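Local coordinates for protein Stk_08120 (Sulfolobus tokodaii str. 7, PDB 2EJX) that probably acts as a fatty acid carrier, belonging to a thermoacidophile-specific family with a Bet v 1-like fold, at residues Pro32-Pro36 with Asn118-Leu122; Lys6-Lys12 with Thr95-Glu101; Lys54-Phe58 with Leu110-Tyr114; Pro36-Ser40 with Ala51-Phe55. All blocks are in the same frame, centred on the assembly; numbering follows the deposited sequence.

Contact 1. Residues Pro32-Pro36 with Asn118-Leu122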
loop_
_atom_site.group_PDB
_atom_site.type_symbol
_atom_site.label_atom_id
_atom_site.label_comp_id
_atom_site.label_asym_id
_atom_site.label_seq_id
_atom_site.Cartn_x
_atom_site.Cartn_y
_atom_site.Cartn_z
ATOM N N PRO A 32 -0.210 -5.646 2.553
ATOM C CA PRO A 32 0.686 -6.761 2.241
ATOM C C PRO A 32 1.515 -6.540 0.967
ATOM O O PRO A 32 2.658 -7.001 0.881
ATOM C CB PRO A 32 -0.280 -7.940 2.067
ATOM C CG PRO A 32 -1.509 -7.500 2.876
ATOM C CD PRO A 32 -1.617 -6.085 2.578
ATOM N N GLN A 33 0.972 -5.797 0.021
ATOM C CA GLN A 33 1.700 -5.516 -1.243
ATOM C C GLN A 33 2.900 -4.601 -1.078
ATOM O O GLN A 33 3.870 -4.741 -1.839
ATOM C CB GLN A 33 0.788 -4.934 -2.323
ATOM C CG GLN A 33 -0.210 -5.905 -2.948
ATOM C CD GLN A 33 0.410 -6.923 -3.903
ATOM O OE1 GLN A 33 -0.267 -7.871 -4.373
ATOM N NE2 GLN A 33 1.669 -6.750 -4.197
ATOM N N ILE A 34 2.807 -3.663 -0.115
ATOM C CA ILE A 34 3.798 -2.565 0.002
ATOM C C ILE A 34 4.691 -2.639 1.231
ATOM O O ILE A 34 5.911 -2.449 1.143
ATOM C CB ILE A 34 3.101 -1.165 -0.119
ATOM C CG1 ILE A 34 2.544 -0.965 -1.550
ATOM C CG2 ILE A 34 4.101 -0.003 0.160
ATOM C CD1 ILE A 34 1.476 0.071 -1.615
ATOM N N PHE A 35 4.102 -2.963 2.388
ATOM C CA PHE A 35 4.861 -2.957 3.628
ATOM C C PHE A 35 5.865 -4.117 3.656
ATOM O O PHE A 35 5.628 -5.125 2.991
ATOM C CB PHE A 35 3.924 -2.957 4.841
ATOM C CG PHE A 35 3.496 -1.574 5.258
ATOM C CD1 PHE A 35 2.926 -0.701 4.334
ATOM C CD2 PHE A 35 3.722 -1.124 6.551
ATOM C CE1 PHE A 35 2.543 0.594 4.693
ATOM C CE2 PHE A 35 3.355 0.189 6.925
ATOM C CZ PHE A 35 2.749 1.032 6.001
ATOM N N PRO A 36 7.008 -3.961 4.378
ATOM C CA PRO A 36 7.987 -5.064 4.406
ATOM C C PRO A 36 7.515 -6.318 5.135
ATOM O O PRO A 36 7.229 -6.257 6.332
ATOM C CB PRO A 36 9.209 -4.479 5.141
ATOM C CG PRO A 36 8.930 -3.037 5.354
ATOM C CD PRO A 36 7.463 -2.776 5.154
ATOM N N ASN A 118 9.104 -3.834 -3.275
ATOM C CA ASN A 118 7.656 -4.020 -3.398
ATOM C C ASN A 118 7.041 -3.081 -4.406
ATOM O O ASN A 118 6.254 -3.491 -5.251
ATOM C CB ASN A 118 6.982 -3.807 -2.038
ATOM C CG ASN A 118 7.030 -5.050 -1.158
ATOM O OD1 ASN A 118 7.073 -6.201 -1.651
ATOM N ND2 ASN A 118 7.026 -4.834 0.155
ATOM N N LEU A 119 7.398 -1.802 -4.326
ATOM C CA LEU A 119 6.860 -0.852 -5.291
ATOM C C LEU A 119 7.275 -1.134 -6.733
ATOM O O LEU A 119 6.474 -0.968 -7.654
ATOM C CB LEU A 119 7.173 0.610 -4.883
ATOM C CG LEU A 119 6.538 1.097 -3.582
ATOM C CD1 LEU A 119 7.090 2.473 -3.211
ATOM C CD2 LEU A 119 4.976 1.159 -3.686
ATOM N N ASP A 120 8.530 -1.537 -6.932
ATOM C CA ASP A 120 9.026 -1.954 -8.245
ATOM C C ASP A 120 8.272 -3.140 -8.779
ATOM O O ASP A 120 7.875 -3.136 -9.929
ATOM C CB ASP A 120 10.538 -2.278 -8.166
ATOM C CG ASP A 120 11.406 -1.035 -8.023
ATOM O OD1 ASP A 120 10.903 0.082 -8.128
ATOM O OD2 ASP A 120 12.610 -1.193 -7.817
ATOM N N ARG A 121 8.086 -4.176 -7.936
ATOM C CA ARG A 121 7.341 -5.360 -8.340
ATOM C C ARG A 121 5.876 -4.999 -8.682
ATOM O O ARG A 121 5.333 -5.450 -9.676
ATOM C CB ARG A 121 7.385 -6.405 -7.197
ATOM C CG ARG A 121 6.679 -7.728 -7.531
ATOM C CD ARG A 121 6.679 -8.694 -6.332
ATOM N NE ARG A 121 6.252 -8.014 -5.101
ATOM C CZ ARG A 121 4.991 -7.689 -4.789
ATOM N NH1 ARG A 121 3.942 -7.968 -5.586
ATOM N NH2 ARG A 121 4.786 -7.011 -3.660
ATOM N N LEU A 122 5.241 -4.175 -7.864
ATOM C CA LEU A 122 3.878 -3.714 -8.163
ATOM C C LEU A 122 3.829 -2.956 -9.499
ATOM O O LEU A 122 2.956 -3.225 -10.322
ATOM C CB LEU A 122 3.355 -2.839 -7.002
ATOM C CG LEU A 122 1.893 -2.634 -6.648
ATOM C CD1 LEU A 122 1.176 -3.941 -6.296
ATOM C CD2 LEU A 122 1.910 -1.655 -5.430
#
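Gln33 lies against Arg121 and Leu122 where the end of helix 27-34 packs on the long helix 105-137, the two helical elements meeting inside the Bet v 1-like helix-grip fold. The Gln33 chain folds back at chi2 (-73°), which brings its amide to the edge of the Arg121 guanidinium; the two planes are 33° apart and the side chains cross at about a right angle. Leu122 CD1 packs against the Gln33 chain, 3.9 Å from Gln33 CD. Ile34 comes next and is buried. Its CG1 branch rests against two leucine methyls, Leu119 CD2 at 3.9 Å and Leu122 CD2 at 4.0 Å, and these leucines reach on to Ile98 of strand 95-102, so Ile34 meets the face of helix 105-137 that also packs on the sheet. The Ile34 carbonyl is held by Asn118, whose ND2 donates to Ile34 O over 2.8 Å, approaching from above the carbonyl plane. Phe35 is the first residue to leave helical backbone angles. Its CB is directed away from 118-122, and the ring meets Tyr77 edge-to-face. At Pro36 the chain has turned toward Tyr114 and Val115. The Asn118 amide is itself steadied at its other end: Arg121 NH2, with Asn118 OD1 exactly in its guanidinium plane, donates to OD1 across 3.2 Å at a nearly straight N-H...O angle of 174°.

Contact 2. Residues Lys6-Lys12 with Thr95-Glu101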
loop_
_atom_site.group_PDB
_atom_site.type_symbol
_atom_site.label_atom_id
_atom_site.label_comp_id
_atom_site.label_asym_id
_atom_site.label_seq_id
_atom_site.Cartn_x
_atom_site.Cartn_y
_atom_site.Cartn_z
ATOM N N LYS A 6 10.392 10.502 2.161
ATOM C CA LYS A 6 9.298 9.722 1.510
ATOM C C LYS A 6 9.856 8.835 0.409
ATOM O O LYS A 6 10.881 9.181 -0.206
ATOM C CB LYS A 6 8.223 10.657 0.959
ATOM C CG LYS A 6 8.697 11.780 0.026
ATOM C CD LYS A 6 7.569 12.765 -0.239
ATOM C CE LYS A 6 7.677 13.406 -1.620
ATOM N NZ LYS A 6 8.544 14.633 -1.665
ATOM N N VAL A 7 9.193 7.695 0.178
ATOM C CA VAL A 7 9.548 6.735 -0.878
ATOM C C VAL A 7 8.357 6.803 -1.819
ATOM O O VAL A 7 7.220 6.839 -1.351
ATOM C CB VAL A 7 9.675 5.281 -0.323
ATOM C CG1 VAL A 7 10.070 4.287 -1.441
ATOM C CG2 VAL A 7 10.705 5.227 0.795
ATOM N N GLU A 8 8.600 6.871 -3.128
ATOM C CA GLU A 8 7.465 6.878 -4.048
ATOM C C GLU A 8 7.703 6.129 -5.339
ATOM O O GLU A 8 8.822 5.739 -5.639
ATOM C CB GLU A 8 7.021 8.301 -4.350
ATOM C CG GLU A 8 8.038 9.182 -4.949
ATOM C CD GLU A 8 7.575 10.622 -4.876
ATOM O OE1 GLU A 8 6.466 10.929 -5.389
ATOM O OE2 GLU A 8 8.307 11.441 -4.282
ATOM N N LYS A 9 6.636 5.976 -6.114
ATOM C CA LYS A 9 6.681 5.176 -7.321
ATOM C C LYS A 9 5.503 5.570 -8.176
ATOM O O LYS A 9 4.385 5.618 -7.692
ATOM C CB LYS A 9 6.587 3.663 -6.956
ATOM C CG LYS A 9 6.725 2.721 -8.204
ATOM C CD LYS A 9 8.219 2.554 -8.542
ATOM C CE LYS A 9 8.426 1.847 -9.880
ATOM N NZ LYS A 9 9.908 1.855 -10.140
ATOM N N GLU A 10 5.751 5.803 -9.469
ATOM C CA GLU A 10 4.713 6.033 -10.434
ATOM C C GLU A 10 4.371 4.686 -10.996
ATOM O O GLU A 10 5.280 3.876 -11.215
ATOM C CB GLU A 10 5.256 6.920 -11.569
ATOM C CG GLU A 10 4.269 7.129 -12.675
ATOM C CD GLU A 10 4.745 8.136 -13.692
ATOM O OE1 GLU A 10 5.358 7.713 -14.678
ATOM O OE2 GLU A 10 4.515 9.348 -13.482
ATOM N N ILE A 11 3.071 4.432 -11.168
ATOM C CA ILE A 11 2.597 3.210 -11.794
ATOM C C ILE A 11 1.728 3.576 -12.970
ATOM O O ILE A 11 0.783 4.378 -12.839
ATOM C CB ILE A 11 1.790 2.366 -10.790
ATOM C CG1 ILE A 11 2.692 1.965 -9.608
ATOM C CG2 ILE A 11 1.130 1.090 -11.495
ATOM C CD1 ILE A 11 2.120 0.906 -8.687
ATOM N N LYS A 12 2.007 2.927 -14.104
ATOM C CA LYS A 12 1.235 3.045 -15.323
ATOM C C LYS A 12 0.322 1.825 -15.464
ATOM O O LYS A 12 0.762 0.690 -15.246
ATOM C CB LYS A 12 2.190 3.127 -16.518
ATOM C CG LYS A 12 3.074 4.391 -16.500
ATOM C CD LYS A 12 2.340 5.484 -17.319
ATOM C CE LYS A 12 2.995 6.845 -17.238
ATOM N NZ LYS A 12 2.029 7.907 -17.740
ATOM N N THR A 95 -2.336 6.491 -14.957
ATOM C CA THR A 95 -1.156 6.696 -14.130
ATOM C C THR A 95 -1.589 7.041 -12.715
ATOM O O THR A 95 -2.505 7.848 -12.519
ATOM C CB THR A 95 -0.270 7.868 -14.649
ATOM O OG1 THR A 95 -0.228 7.813 -16.073
ATOM C CG2 THR A 95 1.138 7.766 -14.116
ATOM N N LEU A 96 -0.907 6.441 -11.747
ATOM C CA LEU A 96 -1.054 6.826 -10.381
ATOM C C LEU A 96 0.302 7.005 -9.718
ATOM O O LEU A 96 1.347 6.637 -10.281
ATOM C CB LEU A 96 -1.954 5.849 -9.610
ATOM C CG LEU A 96 -1.615 4.369 -9.472
ATOM C CD1 LEU A 96 -0.620 4.042 -8.338
ATOM C CD2 LEU A 96 -2.893 3.583 -9.259
ATOM N N GLN A 97 0.273 7.599 -8.526
ATOM C CA GLN A 97 1.482 7.750 -7.711
ATOM C C GLN A 97 1.234 7.173 -6.343
ATOM O O GLN A 97 0.182 7.422 -5.758
ATOM C CB GLN A 97 1.848 9.267 -7.594
ATOM C CG GLN A 97 3.293 9.565 -7.094
ATOM C CD GLN A 97 4.441 9.272 -8.078
ATOM O OE1 GLN A 97 5.604 9.147 -7.674
ATOM N NE2 GLN A 97 4.130 9.182 -9.343
ATOM N N ILE A 98 2.227 6.461 -5.816
ATOM C CA ILE A 98 2.220 5.946 -4.441
ATOM C C ILE A 98 3.347 6.652 -3.707
ATOM O O ILE A 98 4.484 6.694 -4.213
ATOM C CB ILE A 98 2.452 4.411 -4.403
ATOM C CG1 ILE A 98 1.388 3.716 -5.284
ATOM C CG2 ILE A 98 2.498 3.896 -2.956
ATOM C CD1 ILE A 98 1.458 2.177 -5.270
ATOM N N ILE A 99 3.002 7.245 -2.562
ATOM C CA ILE A 99 3.984 7.945 -1.753
ATOM C C ILE A 99 3.827 7.421 -0.327
ATOM O O ILE A 99 2.750 7.539 0.246
ATOM C CB ILE A 99 3.728 9.480 -1.697
ATOM C CG1 ILE A 99 3.640 10.082 -3.103
ATOM C CG2 ILE A 99 4.823 10.176 -0.903
ATOM C CD1 ILE A 99 2.183 10.373 -3.531
ATOM N N LEU A 100 4.902 6.885 0.242
ATOM C CA LEU A 100 4.942 6.484 1.643
ATOM C C LEU A 100 5.804 7.446 2.462
ATOM O O LEU A 100 7.016 7.599 2.183
ATOM C CB LEU A 100 5.514 5.074 1.800
ATOM C CG LEU A 100 5.512 4.516 3.237
ATOM C CD1 LEU A 100 4.106 4.395 3.849
ATOM C CD2 LEU A 100 6.245 3.142 3.285
ATOM N N GLU A 101 5.192 8.085 3.458
ATOM C CA GLU A 101 5.933 9.004 4.323
ATOM C C GLU A 101 5.896 8.485 5.764
ATOM O O GLU A 101 4.836 8.407 6.377
ATOM C CB GLU A 101 5.366 10.423 4.224
ATOM C CG GLU A 101 5.460 11.072 2.857
ATOM C CD GLU A 101 4.792 12.448 2.785
ATOM O OE1 GLU A 101 4.234 12.892 3.815
ATOM O OE2 GLU A 101 4.777 13.055 1.670
#
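Strands 7-12 and 95-101 run antiparallel, their axes 4.7 Å apart at closest approach and their directions 175° apart, with paired backbone bonds at Val7-Leu100, Lys9-Ile98 and Ile11-Leu96. The Leu100 N to Val7 O bond is 2.8 Å long. Side chains alternate between two faces. On the face of Val7, Lys9 and Ile11, which looks toward helix 105-137, Ile11 lies alongside Leu96, with Ile11 CB 3.8 Å from Leu96 CD1. The CD1 methyls of Ile11 and Ile98 meet at 3.7 Å. Leu96 and Ile98 continue this apolar layer to Phe24 of helix 17-24. The other face is mostly polar, with Ile99 as its apolar member beside Lys6 and Glu8. Lys12 bends at chi2 (-92°), carrying NZ back to donate to Thr95 OG1 at 2.8 Å, a hydroxyl also hydrogen-bonded to Asp92. Glu10 CG packs 3.5 Å from Thr95 CG2, and its carboxylate pairs with Lys91. Lys6 and Glu101 run side by side, Lys6 CB 3.4 Å from Glu101 CG. This division implies an amphipathic strand pair: branched aliphatic side chains, together with the Lys9-Asp120 salt bridge, make up the helix-facing side, while the other carries ionic and hydroxyl partners that link it to strand 82-92.

Contact 3. Residues Lys54-Phe58 with Leu110-Tyr114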
loop_
_atom_site.group_PDB
_atom_site.type_symbol
_atom_site.label_atom_id
_atom_site.label_comp_id
_atom_site.label_asym_id
_atom_site.label_seq_id
_atom_site.Cartn_x
_atom_site.Cartn_y
_atom_site.Cartn_z
ATOM N N LYS A 54 7.710 -8.466 9.470
ATOM C CA LYS A 54 9.118 -8.486 9.891
ATOM C C LYS A 54 10.053 -8.182 8.714
ATOM O O LYS A 54 9.802 -8.597 7.572
ATOM C CB LYS A 54 9.446 -9.831 10.517
ATOM C CG LYS A 54 10.893 -9.995 11.013
ATOM C CD LYS A 54 11.085 -11.305 11.704
ATOM C CE LYS A 54 12.381 -11.285 12.512
ATOM N NZ LYS A 54 12.484 -12.531 13.324
ATOM N N PHE A 55 11.132 -7.444 8.987
ATOM C CA PHE A 55 12.230 -7.308 8.031
ATOM C C PHE A 55 13.515 -7.245 8.855
ATOM O O PHE A 55 13.520 -6.684 9.964
ATOM C CB PHE A 55 12.090 -6.095 7.121
ATOM C CG PHE A 55 12.069 -4.796 7.849
ATOM C CD1 PHE A 55 13.221 -4.039 7.980
ATOM C CD2 PHE A 55 10.898 -4.338 8.442
ATOM C CE1 PHE A 55 13.208 -2.844 8.689
ATOM C CE2 PHE A 55 10.874 -3.130 9.151
ATOM C CZ PHE A 55 12.030 -2.393 9.283
ATOM N N LEU A 56 14.570 -7.848 8.327
ATOM C CA LEU A 56 15.784 -8.089 9.104
ATOM C C LEU A 56 15.383 -8.730 10.447
ATOM O O LEU A 56 14.527 -9.622 10.460
ATOM C CB LEU A 56 16.569 -6.780 9.297
ATOM C CG LEU A 56 17.034 -6.064 8.004
ATOM C CD1 LEU A 56 17.512 -4.683 8.370
ATOM C CD2 LEU A 56 18.116 -6.816 7.283
ATOM N N ALA A 57 15.966 -8.278 11.561
ATOM C CA ALA A 57 15.609 -8.817 12.879
ATOM C C ALA A 57 14.379 -8.175 13.522
ATOM O O ALA A 57 14.018 -8.519 14.654
ATOM C CB ALA A 57 16.809 -8.757 13.840
ATOM N N PHE A 58 13.697 -7.296 12.788
ATOM C CA PHE A 58 12.689 -6.449 13.383
ATOM C C PHE A 58 11.249 -6.786 13.042
ATOM O O PHE A 58 10.789 -6.438 11.977
ATOM C CB PHE A 58 12.979 -5.010 12.990
ATOM C CG PHE A 58 14.412 -4.643 13.220
ATOM C CD1 PHE A 58 14.899 -4.571 14.516
ATOM C CD2 PHE A 58 15.269 -4.423 12.156
ATOM C CE1 PHE A 58 16.253 -4.266 14.746
ATOM C CE2 PHE A 58 16.633 -4.118 12.373
ATOM C CZ PHE A 58 17.101 -4.046 13.665
ATOM N N LEU A 110 16.043 1.454 7.225
ATOM C CA LEU A 110 16.138 0.006 7.181
ATOM C C LEU A 110 15.046 -0.590 6.292
ATOM O O LEU A 110 15.304 -1.557 5.565
ATOM C CB LEU A 110 16.061 -0.538 8.587
ATOM C CG LEU A 110 17.280 -0.212 9.505
ATOM C CD1 LEU A 110 17.045 -0.802 10.840
ATOM C CD2 LEU A 110 18.544 -0.786 8.955
ATOM N N GLY A 111 13.843 -0.020 6.339
ATOM C CA GLY A 111 12.702 -0.599 5.586
ATOM C C GLY A 111 12.733 -0.232 4.116
ATOM O O GLY A 111 12.077 -0.900 3.277
ATOM N N LYS A 112 13.500 0.812 3.774
ATOM C CA LYS A 112 13.463 1.349 2.403
ATOM C C LYS A 112 13.673 0.346 1.261
ATOM O O LYS A 112 12.837 0.315 0.348
ATOM C CB LYS A 112 14.346 2.593 2.182
ATOM C CG LYS A 112 13.921 3.324 0.898
ATOM C CD LYS A 112 14.677 4.628 0.699
ATOM C CE LYS A 112 14.166 5.350 -0.542
ATOM N NZ LYS A 112 15.143 6.407 -0.957
ATOM N N PRO A 113 14.761 -0.463 1.287
ATOM C CA PRO A 113 14.884 -1.367 0.137
ATOM C C PRO A 113 13.751 -2.400 0.009
ATOM O O PRO A 113 13.513 -2.870 -1.092
ATOM C CB PRO A 113 16.201 -2.096 0.374
ATOM C CG PRO A 113 16.502 -1.906 1.805
ATOM C CD PRO A 113 15.892 -0.636 2.228
ATOM N N TYR A 114 13.104 -2.761 1.112
ATOM C CA TYR A 114 11.969 -3.710 1.097
ATOM C C TYR A 114 10.747 -3.042 0.478
ATOM O O TYR A 114 10.091 -3.580 -0.420
ATOM C CB TYR A 114 11.662 -4.165 2.535
ATOM C CG TYR A 114 12.817 -4.923 3.109
ATOM C CD1 TYR A 114 12.969 -6.281 2.841
ATOM C CD2 TYR A 114 13.798 -4.269 3.866
ATOM C CE1 TYR A 114 14.046 -6.987 3.347
ATOM C CE2 TYR A 114 14.885 -4.948 4.364
ATOM C CZ TYR A 114 14.999 -6.319 4.119
ATOM O OH TYR A 114 16.095 -6.999 4.598
HETATM O O HOH W 1 14.260 -9.490 6.007
#
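Phe55 is the main protrusion here, a ring wedged between Leu110, Gly111 and Tyr114 on one side of helix 105-137. With CG set between the backbone N and the carbonyl carbon (chi1 61°), the ring extends toward the helix. The hollow that receives it is bounded by Leu110 CB, in the ring plane at its edge and 3.7 Å from Phe55 CE1, and floored by Gly111. Gly111 CA sits over one ring face, 4.3 Å from the centroid, as a CH-pi contact. Tyr114 closes the next side: Phe55 CB stands almost centrally above its ring, 4.0 Å from the centroid and 7° off the normal, whereas the two rings are oblique, their planes 47° apart. The strand side of the wedge is a type II' beta turn from Phe55 to Phe58, which joins strands 48-55 and 58-69 of the helix-grip sheet. Leu110 forks over this turn, CD1 touching Phe58 CE2 at 3.7 Å and CD2 meeting Leu56 CD1 at 4.1 Å. Leu56 also crosses the end of Tyr114, its CD2 lying 3.4 Å from Tyr114 OH, and a water accepts from Leu56 N at 2.9 Å while bonding weakly to that hydroxyl.

Contact 4. Residues Pro36-Ser40 with Ala51-Phe55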
loop_
_atom_site.group_PDB
_atom_site.type_symbol
_atom_site.label_atom_id
_atom_site.label_comp_id
_atom_site.label_asym_id
_atom_site.label_seq_id
_atom_site.Cartn_x
_atom_site.Cartn_y
_atom_site.Cartn_z
ATOM N N PRO A 36 7.008 -3.961 4.378
ATOM C CA PRO A 36 7.987 -5.064 4.406
ATOM C C PRO A 36 7.515 -6.318 5.135
ATOM O O PRO A 36 7.229 -6.257 6.332
ATOM C CB PRO A 36 9.209 -4.479 5.141
ATOM C CG PRO A 36 8.930 -3.037 5.354
ATOM C CD PRO A 36 7.463 -2.776 5.154
ATOM N N GLY A 37 7.458 -7.437 4.421
ATOM C CA GLY A 37 7.350 -8.770 5.047
ATOM C C GLY A 37 6.109 -8.962 5.909
ATOM O O GLY A 37 6.188 -9.558 6.981
ATOM N N ILE A 38 4.963 -8.480 5.420
ATOM C CA ILE A 38 3.672 -8.662 6.114
ATOM C C ILE A 38 3.288 -10.145 6.211
ATOM O O ILE A 38 3.245 -10.846 5.200
ATOM C CB ILE A 38 2.532 -7.825 5.440
ATOM C CG1 ILE A 38 2.815 -6.326 5.547
ATOM C CG2 ILE A 38 1.128 -8.179 6.009
ATOM C CD1 ILE A 38 2.582 -5.773 6.973
ATOM N N ALA A 39 3.042 -10.625 7.427
ATOM C CA ALA A 39 2.698 -12.040 7.636
ATOM C C ALA A 39 1.294 -12.262 8.254
ATOM O O ALA A 39 0.801 -13.405 8.302
ATOM C CB ALA A 39 3.768 -12.753 8.488
ATOM N N SER A 40 0.695 -11.179 8.734
ATOM C CA SER A 40 -0.667 -11.162 9.272
ATOM C C SER A 40 -1.388 -9.881 8.865
ATOM O O SER A 40 -0.776 -8.827 8.779
ATOM C CB SER A 40 -0.625 -11.307 10.788
ATOM O OG SER A 40 -0.042 -12.569 11.083
ATOM N N ALA A 51 -1.955 -5.131 11.030
ATOM C CA ALA A 51 -1.074 -6.067 10.389
ATOM C C ALA A 51 0.225 -6.250 11.185
ATOM O O ALA A 51 0.578 -5.415 12.013
ATOM C CB ALA A 51 -0.756 -5.591 8.958
ATOM N N GLU A 52 0.883 -7.366 10.921
ATOM C CA GLU A 52 2.158 -7.709 11.527
ATOM C C GLU A 52 3.117 -8.087 10.429
ATOM O O GLU A 52 2.776 -8.812 9.495
ATOM C CB GLU A 52 1.987 -8.895 12.505
ATOM C CG GLU A 52 1.282 -8.457 13.831
ATOM C CD GLU A 52 1.151 -9.581 14.880
ATOM O OE1 GLU A 52 2.066 -10.424 15.006
ATOM O OE2 GLU A 52 0.112 -9.621 15.571
ATOM N N GLY A 53 4.347 -7.602 10.539
ATOM C CA GLY A 53 5.353 -8.007 9.599
ATOM C C GLY A 53 6.723 -8.090 10.272
ATOM O O GLY A 53 6.873 -7.778 11.456
ATOM N N LYS A 54 7.710 -8.466 9.470
ATOM C CA LYS A 54 9.118 -8.486 9.891
ATOM C C LYS A 54 10.053 -8.182 8.714
ATOM O O LYS A 54 9.802 -8.597 7.572
ATOM C CB LYS A 54 9.446 -9.831 10.517
ATOM C CG LYS A 54 10.893 -9.995 11.013
ATOM C CD LYS A 54 11.085 -11.305 11.704
ATOM C CE LYS A 54 12.381 -11.285 12.512
ATOM N NZ LYS A 54 12.484 -12.531 13.324
ATOM N N PHE A 55 11.132 -7.444 8.987
ATOM C CA PHE A 55 12.230 -7.308 8.031
ATOM C C PHE A 55 13.515 -7.245 8.855
ATOM O O PHE A 55 13.520 -6.684 9.964
ATOM C CB PHE A 55 12.090 -6.095 7.121
ATOM C CG PHE A 55 12.069 -4.796 7.849
ATOM C CD1 PHE A 55 13.221 -4.039 7.980
ATOM C CD2 PHE A 55 10.898 -4.338 8.442
ATOM C CE1 PHE A 55 13.208 -2.844 8.689
ATOM C CE2 PHE A 55 10.874 -3.130 9.151
ATOM C CZ PHE A 55 12.030 -2.393 9.283
HETATM O O HOH W 2 2.333 -12.486 12.630
#
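Pro36 lies alongside Phe55 with the two side chains pointing the same way, and Pro36 CB meets the aromatic ring obliquely, 3.7 Å from Phe55 CD2. Tyr114 and Val115 of helix 105-137 reach Pro36. The contact belongs to the beta hairpin of strands 38-42 and 48-55, and it contains a classic beta bulge: Ala39 and Ser40 both face Glu52, shifting the register by one residue after the Ile38-Gly53 pair. The bond geometry shows this directly. Glu52 O accepts two backbone N-H groups, Ala39 N at 2.8 Å in the carbonyl plane and Ser40 N at 3.2 Å, tilted from that plane. Glu52 N donates in return to Ser40 O. Before the bulge, Lys54 N bonds to Gly37 O at 3.1 Å, approaching from well above the carbonyl plane. Gly37 has positive phi (60°), and the backbones come close just after it, with Ile38 CA 3.9 Å from Gly53 CA. Ile38 CD1 packs 3.9 Å from Ala51 CB, and Ile31 of helix 27-34 touches both residues. On the opposite face, that of Ser40 and Glu52, their CB atoms are in contact, and one water links the side-chain ends, lying 2.8 Å from Ser40 OG and donating to Glu52 OE1 over 3.2 Å.

In the fold
Contacts 2 and 4 are within a seven-stranded antiparallel sheet, contact 3 joins it to helix 105-137 and contact 1 joins helix 27-34 to the same helix. Contact 2 pairs outermost strand 7-12 with strand 95-102, whereas contact 4 pairs outermost strand 38-42 with 48-55; their centres lie about 20 Å apart, on opposite sides of the chain's centre. Helix 105-137 directly follows strand 95-102 and serves contacts 1 and 3, whose centres are about 12 Å apart. Contact 4 shares Pro36 with contact 1, and Lys54 and Phe55 with contact 3. Along the chain, contacts 1 and 2 alternate their segments. The long helix thus packs against parts of the sheet and of helix 27-34 that are far apart in sequence, consistent with a helix-grip fold.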